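Local coordinates for HMG box-containing protein 1 (Homo sapiens, PDB 3QVE), which represses transcription by binding the promoters of target genes, acting in cell-cycle control and the Wnt pathway, and is represented here by its AXH domain, at residues S73-T78 with V91-D96; K102-S107 with P121-H126. All blocks are in the same frame, centred on the assembly; numbering follows the deposited sequence. Where two conformers were deposited one is given.

Overall arrangement
Both contacts lie in the AXH domain and follow one another along the chain: interaction 1 (73-78 with 91-96) is complete before interaction 2 (102-107 with 121-126) begins. Interaction 1 is a hairpin inside the six-stranded antiparallel sheet; interaction 2 pairs two strands of the small mixed sheet. Their centres lie about 16 Å apart and their nearest atoms about 6 Å, so they do not touch directly. F109 is touched by L75 and L77 of interaction 1 and by V125 of interaction 2. Helix 111-118 likewise receives L95 from the first and C122 from the second. A sulfate, probably from the crystallisation liquor, is hydrogen-bonded by H126 of interaction 2 and also by H64, which L77 of interaction 1 touches.

Interaction 1. Residues S73-T78 with V91-D96; sequences SVLKLT and VECKLD. With EDO (1,2-ethanediol), chain N.
L75 and L77 pair with C93 and V91 as antiparallel strands, their axes approaching to 4.6 Å with N-to-C directions 143° apart, a marked twist. Two hydrogen-bonded pairs hold the backbones: L75 N reaches C93 O at 2.9 Å along an almost straight line, with C93 N returning to L75 O, and L77 and V91 exchange a second pair of bonds. Between them K76 faces E92 as a non-hydrogen-bonded pair, where the CA-H of E92 points at L75 O (CA to O 3.1 Å). On the face bearing L75, L77, V91 and C93, the sulfur of C93 touches a methyl of each leucine, with SG 3.8 Å from L77 CD1 and slightly farther from L75 CD1. L95 brings its CD2 to 3.8 Å from L75 CG, the two side chains crossing obliquely. A water accepts a hydrogen bond from L95 N and donates one to S73 O. Around the other side, E92 swings CG anti to its backbone N (chi1 -175°) and runs its extended chain beside V74, with E92 CG 3.7 Å from V74 CG2 and the carboxylate near both valine methyls. E92 OE1 lies 6.6 Å from K76 NZ, too far for a direct ion pair. Replacing E92 with an alanine would probably leave the V74 methyls without this aliphatic cover and K76 without a negative charge nearby. K76 itself leads away, its NZ hydrogen-bonded to O1 of an ethanediol probably from the crystallisation liquor. The two segments belong to the beta hairpin of strands 72-80 and 89-94, which strands 59-69 and 17-20 flank, at the centre of the antiparallel sheet of the AXH domain.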
ATOM      1  N   SER A  73     -13.355  10.400   1.893  1.00 33.93           N
ATOM      2  CA  SER A  73     -13.419   8.993   2.286  1.00 33.35           C
ATOM      3  C   SER A  73     -12.080   8.336   2.007  1.00 30.73           C
ATOM      4  O   SER A  73     -11.586   8.452   0.905  1.00 30.44           O
ATOM      5  CB  SER A  73     -14.492   8.265   1.450  1.00 36.72           C
ATOM      6  OG  SER A  73     -15.744   8.665   1.920  1.00 43.83           O
ATOM      7  N   VAL A  74     -11.524   7.635   3.003  1.00 26.65           N
ATOM      8  CA  VAL A  74     -10.246   6.967   2.880  1.00 23.78           C
ATOM      9  C   VAL A  74     -10.283   5.553   3.475  1.00 25.28           C
ATOM     10  O   VAL A  74     -11.188   5.230   4.213  1.00 24.74           O
ATOM     11  CB  VAL A  74      -9.134   7.789   3.561  1.00 26.87           C
ATOM     12  CG1 VAL A  74      -8.861   9.073   2.784  1.00 24.39           C
ATOM     13  CG2 VAL A  74      -9.416   8.039   5.050  1.00 26.33           C
ATOM     14  N   LEU A  75      -9.296   4.743   3.139  1.00 22.65           N
ATOM     15  CA  LEU A  75      -9.090   3.416   3.704  1.00 24.40           C
ATOM     16  C   LEU A  75      -7.942   3.570   4.697  1.00 25.80           C
ATOM     17  O   LEU A  75      -7.052   4.428   4.526  1.00 22.73           O
ATOM     18  CB  LEU A  75      -8.687   2.393   2.625  1.00 28.00           C
ATOM     19  CG  LEU A  75      -9.687   2.042   1.509  1.00 29.48           C
ATOM     20  CD1 LEU A  75      -8.984   1.338   0.330  1.00 28.49           C
ATOM     21  CD2 LEU A  75     -10.789   1.217   2.086  1.00 34.00           C
ATOM     22  N   LYS A  76      -7.988   2.754   5.745  1.00 23.13           N
ATOM     23  CA  LYS A  76      -6.905   2.578   6.668  1.00 23.04           C
ATOM     24  C   LYS A  76      -6.651   1.105   6.745  1.00 26.23           C
ATOM     25  O   LYS A  76      -7.560   0.332   7.041  1.00 24.20           O
ATOM     26  CB  LYS A  76      -7.243   3.171   8.021  1.00 27.25           C
ATOM     27  CG  LYS A  76      -7.208   4.710   7.988  1.00 39.54           C
ATOM     28  CD  LYS A  76      -7.567   5.383   9.321  1.00 50.05           C
ATOM     29  CE  LYS A  76      -6.438   5.343  10.286  1.00 51.90           C
ATOM     30  NZ  LYS A  76      -6.831   5.789  11.658  1.00 52.93           N
ATOM     31  N   LEU A  77      -5.418   0.734   6.451  1.00 20.69           N
ATOM     32  CA  LEU A  77      -5.021  -0.667   6.254  1.00 23.52           C
ATOM     33  C   LEU A  77      -3.810  -0.991   7.053  1.00 24.53           C
ATOM     34  O   LEU A  77      -2.903  -0.164   7.127  1.00 25.04           O
ATOM     35  CB  LEU A  77      -4.652  -0.894   4.783  1.00 19.16           C
ATOM     36  CG  LEU A  77      -5.606  -0.431   3.704  1.00 24.27           C
ATOM     37  CD1 LEU A  77      -4.961  -0.567   2.275  1.00 23.06           C
ATOM     38  CD2 LEU A  77      -6.949  -1.261   3.863  1.00 20.89           C
ATOM     39  N   THR A  78      -3.714  -2.224   7.562  1.00 22.33           N
ATOM     40  CA  THR A  78      -2.510  -2.626   8.304  1.00 21.77           C
ATOM     41  C   THR A  78      -1.924  -3.824   7.621  1.00 23.88           C
ATOM     42  O   THR A  78      -2.623  -4.779   7.287  1.00 25.42           O
ATOM     43  CB  THR A  78      -2.802  -2.926   9.797  1.00 23.51           C
ATOM     44  OG1 THR A  78      -3.166  -1.704  10.427  1.00 24.49           O
ATOM     45  CG2 THR A  78      -1.536  -3.507  10.531  1.00 24.37           C
ATOM     46  N   VAL A  91      -1.382   2.242   6.800  1.00 23.08           N
ATOM     47  CA  VAL A  91      -1.425   3.284   5.798  1.00 21.77           C
ATOM     48  C   VAL A  91      -2.826   3.836   5.710  1.00 23.32           C
ATOM     49  O   VAL A  91      -3.799   3.158   6.066  1.00 23.21           O
ATOM     50  CB  VAL A  91      -0.986   2.790   4.363  1.00 27.01           C
ATOM     51  CG1 VAL A  91       0.338   2.040   4.416  1.00 20.88           C
ATOM     52  CG2 VAL A  91      -2.037   1.953   3.723  1.00 22.35           C
ATOM     53  N   GLU A  92      -2.920   5.076   5.245  1.00 19.96           N
ATOM     54  CA  GLU A  92      -4.168   5.651   4.778  1.00 20.85           C
ATOM     55  C   GLU A  92      -4.053   5.796   3.274  1.00 23.74           C
ATOM     56  O   GLU A  92      -3.058   6.323   2.792  1.00 26.95           O
ATOM     57  CB  GLU A  92      -4.376   7.014   5.394  1.00 24.31           C
ATOM     58  CG  GLU A  92      -5.696   7.664   5.092  1.00 26.34           C
ATOM     59  CD  GLU A  92      -5.630   9.166   5.238  1.00 33.78           C
ATOM     60  OE1 GLU A  92      -6.023   9.637   6.332  1.00 31.51           O
ATOM     61  OE2 GLU A  92      -5.190   9.866   4.280  1.00 30.73           O
ATOM     62  N   CYS A  93      -5.023   5.304   2.514  1.00 22.49           N
ATOM     63  CA  CYS A  93      -4.934   5.433   1.060  1.00 22.64           C
ATOM     64  C   CYS A  93      -6.307   5.727   0.478  1.00 25.76           C
ATOM     65  O   CYS A  93      -7.317   5.598   1.145  1.00 24.98           O
ATOM     66  CB  CYS A  93      -4.320   4.176   0.484  1.00 26.59           C
ATOM     67  SG  CYS A  93      -5.358   2.803   0.595  1.00 32.98           S
ATOM     68  N   LYS A  94      -6.346   6.153  -0.774  1.00 26.62           N
ATOM     69  CA  LYS A  94      -7.617   6.420  -1.440  1.00 26.54           C
ATOM     70  C   LYS A  94      -8.388   5.114  -1.707  1.00 22.51           C
ATOM     71  O   LYS A  94      -7.785   4.055  -1.812  1.00 22.99           O
ATOM     72  CB  LYS A  94      -7.392   7.184  -2.745  1.00 32.15           C
ATOM     73  CG  LYS A  94      -6.611   8.473  -2.619  1.00 37.49           C
ATOM     74  CD  LYS A  94      -7.220   9.439  -1.603  1.00 59.12           C
ATOM     75  CE  LYS A  94      -6.382  10.722  -1.417  1.00 60.68           C
ATOM     76  NZ  LYS A  94      -5.868  10.843  -0.051  1.00 40.75           N
ATOM     77  N   LEU A  95      -9.712   5.210  -1.820  1.00 23.97           N
ATOM     78  CA  LEU A  95     -10.570   4.031  -2.009  1.00 26.71           C
ATOM     79  C   LEU A  95     -10.249   3.290  -3.285  1.00 27.66           C
ATOM     80  O   LEU A  95     -10.446   2.094  -3.346  1.00 28.50           O
ATOM     81  CB  LEU A  95     -12.042   4.420  -2.038  1.00 25.62           C
ATOM     82  CG  LEU A  95     -12.710   5.145  -0.880  1.00 37.46           C
ATOM     83  CD1 LEU A  95     -14.281   5.196  -1.027  1.00 31.02           C
ATOM     84  CD2 LEU A  95     -12.350   4.516   0.426  1.00 28.56           C
ATOM     85  N   ASP A  96      -9.730   4.006  -4.282  1.00 23.37           N
ATOM     86  CA  ASP A  96      -9.423   3.441  -5.585  1.00 26.41           C
ATOM     87  C   ASP A  96      -7.965   2.923  -5.709  1.00 24.63           C
ATOM     88  O   ASP A  96      -7.545   2.540  -6.804  1.00 26.32           O
ATOM     89  CB  ASP A  96      -9.641   4.523  -6.659  1.00 26.84           C
ATOM     90  CG  ASP A  96      -8.823   5.748  -6.384  1.00 36.70           C
ATOM     91  OD1 ASP A  96      -7.618   5.604  -6.113  1.00 43.11           O
ATOM     92  OD2 ASP A  96      -9.393   6.842  -6.401  1.00 57.89           O
TER
HETATM   93  C1  EDO N  24      -4.609   6.406  14.704  1.00 69.45           C
HETATM   94  O1  EDO N  24      -4.935   6.497  13.315  1.00 65.04           O
HETATM   95  C2  EDO N  24      -3.562   7.439  15.084  1.00 70.50           C
HETATM   96  O2  EDO N  24      -3.938   8.701  14.521  1.00 73.89           O
HETATM   97  O   HOH W   1     -10.731   8.096  -1.686  1.00 37.35           O

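Interaction 2. Residues K102-S107 with P121-H126; sequences KNKGWS and PCCEVH. With SO4 (sulfate ion), chain D; EDO (1,2-ethanediol), chain O.
S107 pairs with C123 in a single parallel bridge, the touching parts running 101° apart end to end; C123 N donates a hydrogen bond to W106 O at 3.0 Å, and the CA-H of S107 is directed at C123 O. V125 packs its CG2 on S107 CB. S107 OG turns back to its own segment, bonding G105 O from above the carbonyl plane. K104 reaches farther across: with CG anti to the backbone N (chi1 174°) and a bend at chi3, it delivers NZ to E124 O at 2.8 Å, in the carbonyl plane. The ammonium also forms a salt bridge with D129, whose carboxylate accepts the backbone N-H of H126 as well. The K104 and H126 side chains cross at about a right angle, with CD2 of H126 3.8 Å from K104 NZ, while H126 ND1 binds sulfate O3 at 2.6 Å. K104 and G105 form a classic beta bulge opposite V101. Strand 98-101 flanks 105-108 on the side away from 123-124, and helix 111-118 connects the two parallel strands as a beta-alpha-beta unit, with C122 packing on P111 and T114.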
ATOM      1  N   LYS A 102      -0.034 -11.186  -4.982  1.00 26.46           N
ATOM      2  CA  LYS A 102       0.669 -12.426  -5.344  0.50 26.36           C
ATOM      3  C   LYS A 102      -0.327 -13.549  -5.591  1.00 29.17           C
ATOM      4  O   LYS A 102      -1.222 -13.758  -4.787  1.00 26.60           O
ATOM      5  CB  LYS A 102       1.614 -12.843  -4.223  0.50 29.18           C
ATOM      6  CG  LYS A 102       2.726 -13.811  -4.607  0.50 32.82           C
ATOM      7  CD  LYS A 102       3.563 -14.159  -3.383  0.50 36.09           C
ATOM      8  CE  LYS A 102       4.946 -14.674  -3.771  0.50 40.14           C
ATOM      9  NZ  LYS A 102       4.859 -15.813  -4.713  0.50 27.96           N
ATOM     10  N   ASN A 103      -0.161 -14.263  -6.712  1.00 30.47           N
ATOM     11  CA  ASN A 103      -1.076 -15.359  -7.126  1.00 33.47           C
ATOM     12  C   ASN A 103      -2.506 -14.939  -7.441  1.00 35.60           C
ATOM     13  O   ASN A 103      -3.384 -15.778  -7.521  1.00 36.05           O
ATOM     14  CB  ASN A 103      -1.094 -16.527  -6.118  1.00 31.82           C
ATOM     15  CG  ASN A 103       0.291 -16.974  -5.759  1.00 38.64           C
ATOM     16  OD1 ASN A 103       0.589 -17.191  -4.587  1.00 41.54           O
ATOM     17  ND2 ASN A 103       1.171 -17.055  -6.756  1.00 26.68           N
ATOM     18  N   LYS A 104      -2.747 -13.652  -7.640  1.00 33.05           N
ATOM     19  CA  LYS A 104      -4.097 -13.177  -7.954  1.00 33.86           C
ATOM     20  C   LYS A 104      -4.095 -11.999  -8.945  1.00 30.27           C
ATOM     21  O   LYS A 104      -4.912 -11.943  -9.809  1.00 34.06           O
ATOM     22  CB  LYS A 104      -4.827 -12.822  -6.665  1.00 34.07           C
ATOM     23  CG  LYS A 104      -6.192 -12.176  -6.910  1.00 46.36           C
ATOM     24  CD  LYS A 104      -7.163 -12.355  -5.728  1.00 56.63           C
ATOM     25  CE  LYS A 104      -7.055 -11.255  -4.690  1.00 39.56           C
ATOM     26  NZ  LYS A 104      -8.198 -11.236  -3.675  1.00 40.69           N
ATOM     27  N   GLY A 105      -3.157 -11.068  -8.856  1.00 29.95           N
ATOM     28  CA  GLY A 105      -3.112  -9.975  -9.816  1.00 30.03           C
ATOM     29  C   GLY A 105      -3.782  -8.733  -9.260  1.00 30.45           C
ATOM     30  O   GLY A 105      -3.931  -8.577  -8.041  1.00 25.99           O
ATOM     31  N   TRP A 106      -4.183  -7.850 -10.160  1.00 26.08           N
ATOM     32  CA  TRP A 106      -4.635  -6.528  -9.757  1.00 28.14           C
ATOM     33  C   TRP A 106      -5.928  -6.649  -8.931  1.00 27.66           C
ATOM     34  O   TRP A 106      -6.885  -7.312  -9.325  1.00 25.72           O
ATOM     35  CB  TRP A 106      -4.827  -5.623 -10.973  1.00 24.50           C
ATOM     36  CG  TRP A 106      -3.562  -5.108 -11.545  1.00 30.01           C
ATOM     37  CD1 TRP A 106      -3.052  -5.404 -12.765  1.00 31.34           C
ATOM     38  CD2 TRP A 106      -2.625  -4.234 -10.917  1.00 27.98           C
ATOM     39  NE1 TRP A 106      -1.872  -4.754 -12.955  1.00 31.49           N
ATOM     40  CE2 TRP A 106      -1.578  -4.021 -11.840  1.00 29.42           C
ATOM     41  CE3 TRP A 106      -2.571  -3.595  -9.661  1.00 28.68           C
ATOM     42  CZ2 TRP A 106      -0.482  -3.201 -11.564  1.00 32.28           C
ATOM     43  CZ3 TRP A 106      -1.507  -2.753  -9.392  1.00 27.34           C
ATOM     44  CH2 TRP A 106      -0.452  -2.588 -10.338  1.00 32.67           C
ATOM     45  N   SER A 107      -5.947  -5.958  -7.800  1.00 26.60           N
ATOM     46  CA  SER A 107      -7.047  -6.037  -6.855  1.00 26.79           C
ATOM     47  C   SER A 107      -7.285  -4.662  -6.221  1.00 26.43           C
ATOM     48  O   SER A 107      -6.396  -3.823  -6.196  1.00 26.08           O
ATOM     49  CB  SER A 107      -6.707  -7.071  -5.749  1.00 26.78           C
ATOM     50  OG  SER A 107      -6.223  -8.296  -6.314  1.00 29.01           O
ATOM     51  N   PRO A 121      -8.629  -3.160 -14.529  1.00 29.10           N
ATOM     52  CA  PRO A 121      -9.668  -4.062 -14.020  1.00 34.16           C
ATOM     53  C   PRO A 121      -9.180  -4.887 -12.809  1.00 32.17           C
ATOM     54  O   PRO A 121      -8.071  -5.408 -12.837  1.00 29.81           O
ATOM     55  CB  PRO A 121      -9.898  -4.987 -15.190  1.00 34.44           C
ATOM     56  CG  PRO A 121      -8.566  -5.039 -15.921  1.00 34.95           C
ATOM     57  CD  PRO A 121      -7.910  -3.725 -15.693  1.00 29.81           C
ATOM     58  N   CYS A 122      -9.995  -5.015 -11.774  1.00 28.62           N
ATOM     59  CA  CYS A 122      -9.516  -5.562 -10.513  1.00 29.22           C
ATOM     60  C   CYS A 122     -10.459  -6.542  -9.908  1.00 29.10           C
ATOM     61  O   CYS A 122     -11.655  -6.338  -9.977  1.00 27.58           O
ATOM     62  CB  CYS A 122      -9.396  -4.426  -9.471  1.00 27.44           C
ATOM     63  SG  CYS A 122      -8.074  -3.260  -9.789  1.00 33.03           S
ATOM     64  N   CYS A 123      -9.904  -7.578  -9.296  1.00 28.38           N
ATOM     65  CA  CYS A 123     -10.594  -8.411  -8.332  0.50 30.31           C
ATOM     66  C   CYS A 123     -10.726  -7.647  -7.019  1.00 28.81           C
ATOM     67  O   CYS A 123     -10.105  -6.594  -6.803  1.00 25.84           O
ATOM     68  CB  CYS A 123      -9.770  -9.660  -8.021  0.50 30.98           C
ATOM     69  SG  CYS A 123      -9.317 -10.739  -9.393  0.50 37.37           S
ATOM     70  N   GLU A 124     -11.473  -8.198  -6.106  1.00 28.71           N
ATOM     71  CA  GLU A 124     -11.607  -7.636  -4.784  1.00 32.94           C
ATOM     72  C   GLU A 124     -10.448  -8.069  -3.893  1.00 32.62           C
ATOM     73  O   GLU A 124     -10.082  -9.242  -3.872  1.00 33.12           O
ATOM     74  CB  GLU A 124     -12.917  -8.127  -4.167  1.00 37.98           C
ATOM     75  CG  GLU A 124     -14.034  -7.107  -4.214  1.00 59.51           C
ATOM     76  CD  GLU A 124     -15.343  -7.638  -3.622  1.00 75.11           C
ATOM     77  OE1 GLU A 124     -16.403  -7.332  -4.208  1.00 79.04           O
ATOM     78  OE2 GLU A 124     -15.309  -8.341  -2.578  1.00 77.30           O
ATOM     79  N   VAL A 125      -9.894  -7.133  -3.142  1.00 27.87           N
ATOM     80  CA  VAL A 125      -8.834  -7.402  -2.167  0.50 27.87           C
ATOM     81  C   VAL A 125      -9.445  -8.060  -0.951  1.00 28.49           C
ATOM     82  O   VAL A 125     -10.555  -7.699  -0.557  1.00 27.20           O
ATOM     83  CB  VAL A 125      -8.154  -6.102  -1.662  0.50 29.75           C
ATOM     84  CG1 VAL A 125      -7.140  -6.403  -0.526  0.50 29.06           C
ATOM     85  CG2 VAL A 125      -7.459  -5.353  -2.797  0.50 22.01           C
ATOM     86  N   HIS A 126      -8.740  -9.009  -0.343  1.00 27.12           N
ATOM     87  CA  HIS A 126      -9.158  -9.552   0.981  1.00 25.24           C
ATOM     88  C   HIS A 126      -7.985  -9.690   1.937  1.00 27.85           C
ATOM     89  O   HIS A 126      -6.822  -9.854   1.504  1.00 26.87           O
ATOM     90  CB  HIS A 126      -9.751 -10.959   0.849  1.00 30.91           C
ATOM     91  CG  HIS A 126     -10.971 -11.005  -0.009  1.00 35.21           C
ATOM     92  ND1 HIS A 126     -12.190 -10.506   0.401  1.00 37.71           N
ATOM     93  CD2 HIS A 126     -11.138 -11.420  -1.286  1.00 36.80           C
ATOM     94  CE1 HIS A 126     -13.065 -10.641  -0.581  1.00 39.00           C
ATOM     95  NE2 HIS A 126     -12.454 -11.199  -1.611  1.00 33.89           N
TER
HETATM   96  S   SO4 D   2     -12.120  -9.670   4.032  1.00 39.91           S
HETATM   97  O1  SO4 D   2     -12.756  -8.880   5.062  1.00 42.48           O
HETATM   98  O2  SO4 D   2     -11.633 -10.951   4.491  1.00 53.55           O
HETATM   99  O3  SO4 D   2     -12.916  -9.744   2.818  1.00 50.03           O
HETATM  100  O4  SO4 D   2     -10.943  -8.942   3.644  1.00 47.90           O
HETATM  101  C1  EDO O  40       1.107 -12.649  -9.662  1.00 55.61           C
HETATM  102  O1  EDO O  40       1.763 -13.460  -8.672  1.00 31.95           O
HETATM  103  C2  EDO O  40       0.528 -13.458 -10.815  1.00 58.18           C
HETATM  104  O2  EDO O  40      -0.895 -13.361 -10.794  1.00 70.24           O